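70 kDa protein (Xanthomonas sp., PDB 4B2N) is a dihaem c-type cytochrome, rubber oxygenase A, a dioxygenase that processively cleaves rubber with oxygen. Local coordinates at residues V43-S55 and A60-N72. Residues are numbered along the deposited sequence; the frame is centred on the assembly and turned at random.
Sequences VDPRSLVKQGVNS and ALQFNAYFVDLHN
Tyr66 packs against the type II beta turn from Lys50 to Val53 and against Val49 just before it. Tyr66 CB sits 3.3 Å from Val49 O. CG is anti to the carbonyl carbon (chi1 -61°), which puts one ring face against the Lys50-Gln51 peptide, with Gln51 N over the ring centre. Tyr66 CD1 packs on Val49 CG1 at 3.8 Å. Tyr66 CE1 meets Val53 CG1 at the ring edge. Tyr66 CE2 faces the Gln51 amide, 3.8 Å from Gln51 NE2. The hydroxyl OH of Tyr66 lies 3.1 Å from a water, and that water accepts from Gly52 N and Asn54 N. Both segments belong to the long loop region between helices 27-32 and 88-104, and a backbone hydrogen bond joins them, Phe67 N to Val49 O (2.9 Å). The Phe67 ring takes Ser47 CA over one face in a CH-pi contact, with Ser47 CA 3.9 Å from the ring centroid. Beside it, Arg46 grips Asp44 side-on through NE and NH2, with Arg46 NH2 2.9 Å from Asp44 OD2. Arg46 lies close to Arg294 and Lys297, which bind the first haem c. A second water links Lys50 NZ to Asp69 N.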
loop_
_atom_site.group_PDB
_atom_site.type_symbol
_atom_site.label_atom_id
_atom_site.label_comp_id
_atom_site.label_asym_id
_atom_site.label_seq_id
_atom_site.Cartn_x
_atom_site.Cartn_y
_atom_site.Cartn_z
ATOM N N VAL A 43 -19.305 -7.849 15.277
ATOM C CA VAL A 43 -19.488 -8.073 13.848
ATOM C C VAL A 43 -18.458 -7.167 13.153
ATOM O O VAL A 43 -18.210 -6.039 13.588
ATOM C CB VAL A 43 -20.947 -7.715 13.400
ATOM C CG1 VAL A 43 -21.024 -7.519 11.903
ATOM C CG2 VAL A 43 -21.957 -8.811 13.814
ATOM N N ASP A 44 -17.844 -7.661 12.090
ATOM C CA ASP A 44 -16.900 -6.828 11.295
ATOM C C ASP A 44 -17.789 -6.163 10.271
ATOM O O ASP A 44 -18.306 -6.835 9.428
ATOM C CB ASP A 44 -15.900 -7.750 10.607
ATOM C CG ASP A 44 -15.066 -7.061 9.530
ATOM O OD1 ASP A 44 -15.141 -5.799 9.428
ATOM O OD2 ASP A 44 -14.441 -7.808 8.707
ATOM N N PRO A 45 -18.013 -4.839 10.367
ATOM C CA PRO A 45 -18.993 -4.281 9.457
ATOM C C PRO A 45 -18.729 -4.426 7.953
ATOM O O PRO A 45 -19.694 -4.373 7.144
ATOM C CB PRO A 45 -19.068 -2.809 9.866
ATOM C CG PRO A 45 -18.658 -2.847 11.337
ATOM C CD PRO A 45 -17.508 -3.835 11.315
ATOM N N ARG A 46 -17.441 -4.517 7.566
ATOM C CA ARG A 46 -17.080 -4.823 6.187
ATOM C C ARG A 46 -17.790 -6.070 5.707
ATOM O O ARG A 46 -18.088 -6.159 4.531
ATOM C CB ARG A 46 -15.556 -5.061 6.112
ATOM C CG ARG A 46 -14.822 -3.812 6.582
ATOM C CD ARG A 46 -13.325 -4.011 6.594
ATOM N NE ARG A 46 -13.024 -5.266 7.319
ATOM C CZ ARG A 46 -11.908 -5.953 7.188
ATOM N NH1 ARG A 46 -10.950 -5.487 6.401
ATOM N NH2 ARG A 46 -11.832 -7.137 7.774
ATOM N N SER A 47 -18.084 -7.021 6.595
ATOM C CA SER A 47 -18.586 -8.310 6.162
ATOM C C SER A 47 -20.098 -8.156 5.910
ATOM O O SER A 47 -20.706 -9.032 5.301
ATOM C CB SER A 47 -18.333 -9.395 7.221
ATOM O OG SER A 47 -19.111 -9.059 8.380
ATOM N N LEU A 48 -20.668 -7.014 6.301
ATOM C CA LEU A 48 -22.095 -6.771 6.047
ATOM C C LEU A 48 -22.324 -6.292 4.622
ATOM O O LEU A 48 -23.487 -6.195 4.153
ATOM C CB LEU A 48 -22.668 -5.757 7.055
ATOM C CG LEU A 48 -22.571 -6.224 8.521
ATOM C CD1 LEU A 48 -22.960 -5.043 9.367
ATOM C CD2 LEU A 48 -23.433 -7.422 8.912
ATOM N N VAL A 49 -21.248 -5.933 3.924
ATOM C CA VAL A 49 -21.404 -5.284 2.599
ATOM C C VAL A 49 -21.461 -6.347 1.504
ATOM O O VAL A 49 -20.474 -6.670 0.852
ATOM C CB VAL A 49 -20.328 -4.217 2.349
ATOM C CG1 VAL A 49 -20.540 -3.515 1.031
ATOM C CG2 VAL A 49 -20.291 -3.228 3.540
ATOM N N LYS A 50 -22.675 -6.816 1.258
ATOM C CA LYS A 50 -22.928 -7.961 0.415
ATOM C C LYS A 50 -24.147 -7.524 -0.441
ATOM O O LYS A 50 -24.935 -6.641 -0.019
ATOM C CB LYS A 50 -23.413 -9.037 1.371
ATOM C CG LYS A 50 -22.619 -10.297 1.362
ATOM C CD LYS A 50 -21.198 -10.047 1.773
ATOM C CE LYS A 50 -20.403 -11.331 1.523
ATOM N NZ LYS A 50 -21.163 -12.500 2.073
ATOM N N GLN A 51 -24.364 -8.211 -1.556
ATOM C CA GLN A 51 -25.629 -8.039 -2.308
ATOM C C GLN A 51 -26.856 -7.930 -1.379
ATOM O O GLN A 51 -27.054 -8.699 -0.461
ATOM C CB GLN A 51 -25.809 -9.135 -3.360
ATOM C CG GLN A 51 -26.817 -8.780 -4.477
ATOM C CD GLN A 51 -26.237 -7.813 -5.540
ATOM O OE1 GLN A 51 -26.744 -6.696 -5.740
ATOM N NE2 GLN A 51 -25.154 -8.241 -6.214
ATOM N N GLY A 52 -27.670 -6.907 -1.605
ATOM C CA GLY A 52 -28.798 -6.648 -0.731
ATOM C C GLY A 52 -28.573 -5.495 0.232
ATOM O O GLY A 52 -29.562 -4.915 0.769
ATOM N N VAL A 53 -27.300 -5.113 0.449
ATOM C CA VAL A 53 -26.998 -4.097 1.478
ATOM C C VAL A 53 -27.708 -2.801 1.134
ATOM O O VAL A 53 -28.153 -2.064 2.032
ATOM C CB VAL A 53 -25.446 -3.939 1.752
ATOM C CG1 VAL A 53 -24.702 -3.445 0.515
ATOM C CG2 VAL A 53 -25.153 -3.017 2.942
ATOM N N ASN A 54 -27.862 -2.513 -0.158
ATOM C CA ASN A 54 -28.390 -1.199 -0.531
ATOM C C ASN A 54 -29.914 -1.284 -0.550
ATOM O O ASN A 54 -30.478 -1.145 -1.624
ATOM C CB ASN A 54 -27.908 -0.769 -1.914
ATOM C CG ASN A 54 -26.330 -0.651 -1.996
ATOM O OD1 ASN A 54 -25.677 -1.148 -2.949
ATOM N ND2 ASN A 54 -25.769 0.055 -1.055
ATOM N N SER A 55 -30.542 -1.460 0.619
ATOM C CA SER A 55 -32.013 -1.716 0.704
ATOM C C SER A 55 -32.837 -0.489 0.299
ATOM O O SER A 55 -34.003 -0.617 -0.020
ATOM C CB SER A 55 -32.409 -2.197 2.095
ATOM O OG SER A 55 -31.799 -1.345 3.072
ATOM N N ALA A 60 -28.285 8.268 -0.345
ATOM C CA ALA A 60 -27.110 9.067 -0.742
ATOM C C ALA A 60 -25.916 8.197 -1.105
ATOM O O ALA A 60 -25.121 8.540 -1.981
ATOM C CB ALA A 60 -26.702 10.004 0.386
ATOM N N LEU A 61 -25.783 7.075 -0.418
ATOM C CA LEU A 61 -24.631 6.192 -0.686
ATOM C C LEU A 61 -25.049 4.801 -1.159
ATOM O O LEU A 61 -25.754 4.075 -0.450
ATOM C CB LEU A 61 -23.784 6.090 0.582
ATOM C CG LEU A 61 -22.653 5.036 0.604
ATOM C CD1 LEU A 61 -21.603 5.292 -0.501
ATOM C CD2 LEU A 61 -21.972 5.023 1.945
ATOM N N GLN A 62 -24.607 4.417 -2.344
ATOM C CA GLN A 62 -24.867 3.057 -2.870
ATOM C C GLN A 62 -23.532 2.316 -2.946
ATOM O O GLN A 62 -22.723 2.644 -3.802
ATOM C CB GLN A 62 -25.465 3.141 -4.259
ATOM C CG GLN A 62 -26.736 3.978 -4.222
ATOM C CD GLN A 62 -27.822 3.245 -3.444
ATOM O OE1 GLN A 62 -28.040 2.080 -3.669
ATOM N NE2 GLN A 62 -28.498 3.928 -2.530
ATOM N N PHE A 63 -23.325 1.322 -2.091
ATOM C CA PHE A 63 -22.068 0.547 -2.141
ATOM C C PHE A 63 -21.962 -0.261 -3.413
ATOM O O PHE A 63 -22.946 -0.791 -3.915
ATOM C CB PHE A 63 -21.939 -0.417 -0.949
ATOM C CG PHE A 63 -21.981 0.261 0.391
ATOM C CD1 PHE A 63 -20.928 1.120 0.803
ATOM C CD2 PHE A 63 -23.099 0.071 1.269
ATOM C CE1 PHE A 63 -20.956 1.734 2.072
ATOM C CE2 PHE A 63 -23.150 0.730 2.516
ATOM C CZ PHE A 63 -22.062 1.551 2.935
ATOM N N ASN A 64 -20.754 -0.482 -3.886
ATOM C CA ASN A 64 -20.617 -1.346 -5.055
ATOM C C ASN A 64 -19.461 -2.283 -4.977
ATOM O O ASN A 64 -19.279 -3.085 -5.894
ATOM C CB ASN A 64 -20.614 -0.546 -6.356
ATOM C CG ASN A 64 -19.350 0.260 -6.527
ATOM O OD1 ASN A 64 -18.371 0.041 -5.852
ATOM N ND2 ASN A 64 -19.380 1.208 -7.441
ATOM N N ALA A 65 -18.701 -2.247 -3.877
ATOM C CA ALA A 65 -17.552 -3.152 -3.784
ATOM C C ALA A 65 -17.799 -4.088 -2.612
ATOM O O ALA A 65 -17.573 -3.707 -1.435
ATOM C CB ALA A 65 -16.267 -2.365 -3.587
ATOM N N TYR A 66 -18.261 -5.301 -2.942
ATOM C CA TYR A 66 -18.739 -6.167 -1.915
ATOM C C TYR A 66 -17.633 -6.968 -1.323
ATOM O O TYR A 66 -16.712 -7.374 -2.038
ATOM C CB TYR A 66 -19.851 -7.085 -2.385
ATOM C CG TYR A 66 -21.084 -6.347 -2.862
ATOM C CD1 TYR A 66 -21.724 -5.405 -2.058
ATOM C CD2 TYR A 66 -21.604 -6.571 -4.124
ATOM C CE1 TYR A 66 -22.870 -4.712 -2.509
ATOM C CE2 TYR A 66 -22.742 -5.866 -4.576
ATOM C CZ TYR A 66 -23.381 -4.966 -3.741
ATOM O OH TYR A 66 -24.505 -4.249 -4.161
ATOM N N PHE A 67 -17.769 -7.219 -0.027
ATOM C CA PHE A 67 -16.948 -8.145 0.708
ATOM C C PHE A 67 -17.210 -9.566 0.236
ATOM O O PHE A 67 -18.343 -9.915 -0.001
ATOM C CB PHE A 67 -17.335 -8.035 2.162
ATOM C CG PHE A 67 -16.422 -8.736 3.107
ATOM C CD1 PHE A 67 -15.183 -8.132 3.523
ATOM C CD2 PHE A 67 -16.747 -9.986 3.561
ATOM C CE1 PHE A 67 -14.335 -8.768 4.429
ATOM C CE2 PHE A 67 -15.939 -10.608 4.525
ATOM C CZ PHE A 67 -14.709 -10.003 4.946
ATOM N N VAL A 68 -16.172 -10.406 0.141
ATOM C CA VAL A 68 -16.368 -11.818 -0.158
ATOM C C VAL A 68 -15.793 -12.631 0.985
ATOM O O VAL A 68 -14.603 -12.494 1.332
ATOM C CB VAL A 68 -15.677 -12.284 -1.480
ATOM C CG1 VAL A 68 -15.824 -13.809 -1.609
ATOM C CG2 VAL A 68 -16.343 -11.602 -2.638
ATOM N N ASP A 69 -16.622 -13.480 1.551
ATOM C CA ASP A 69 -16.240 -14.259 2.715
ATOM C C ASP A 69 -15.576 -15.527 2.205
ATOM O O ASP A 69 -16.229 -16.378 1.628
ATOM C CB ASP A 69 -17.475 -14.514 3.600
ATOM C CG ASP A 69 -17.143 -15.339 4.840
ATOM O OD1 ASP A 69 -16.000 -15.853 4.968
ATOM O OD2 ASP A 69 -18.043 -15.524 5.665
ATOM N N LEU A 70 -14.247 -15.639 2.355
ATOM C CA LEU A 70 -13.546 -16.847 1.916
ATOM C C LEU A 70 -13.562 -17.978 2.946
ATOM O O LEU A 70 -13.298 -19.166 2.614
ATOM C CB LEU A 70 -12.029 -16.539 1.624
ATOM C CG LEU A 70 -11.965 -15.425 0.565
ATOM C CD1 LEU A 70 -10.539 -14.864 0.476
ATOM C CD2 LEU A 70 -12.538 -15.903 -0.798
ATOM N N HIS A 71 -13.828 -17.601 4.214
ATOM C CA HIS A 71 -13.853 -18.582 5.324
ATOM C C HIS A 71 -15.071 -19.460 5.286
ATOM O O HIS A 71 -14.979 -20.650 5.479
ATOM C CB HIS A 71 -13.644 -17.877 6.679
ATOM C CG HIS A 71 -12.229 -17.404 6.862
ATOM N ND1 HIS A 71 -11.731 -16.336 6.182
ATOM C CD2 HIS A 71 -11.173 -17.964 7.557
ATOM C CE1 HIS A 71 -10.418 -16.216 6.486
ATOM N NE2 HIS A 71 -10.106 -17.185 7.363
ATOM N N ASN A 72 -16.201 -18.873 4.941
ATOM C CA ASN A 72 -17.445 -19.606 4.741
ATOM C C ASN A 72 -17.939 -19.150 3.369
ATOM O O ASN A 72 -18.821 -18.265 3.294
ATOM C CB ASN A 72 -18.378 -19.297 5.930
ATOM C CG ASN A 72 -17.931 -20.050 7.165
ATOM O OD1 ASN A 72 -18.155 -21.258 7.255
ATOM N ND2 ASN A 72 -17.196 -19.397 8.046
HETATM O O HOH W 1 -19.267 -14.105 0.672
HETATM O O HOH W 2 -27.198 -4.465 -2.569
#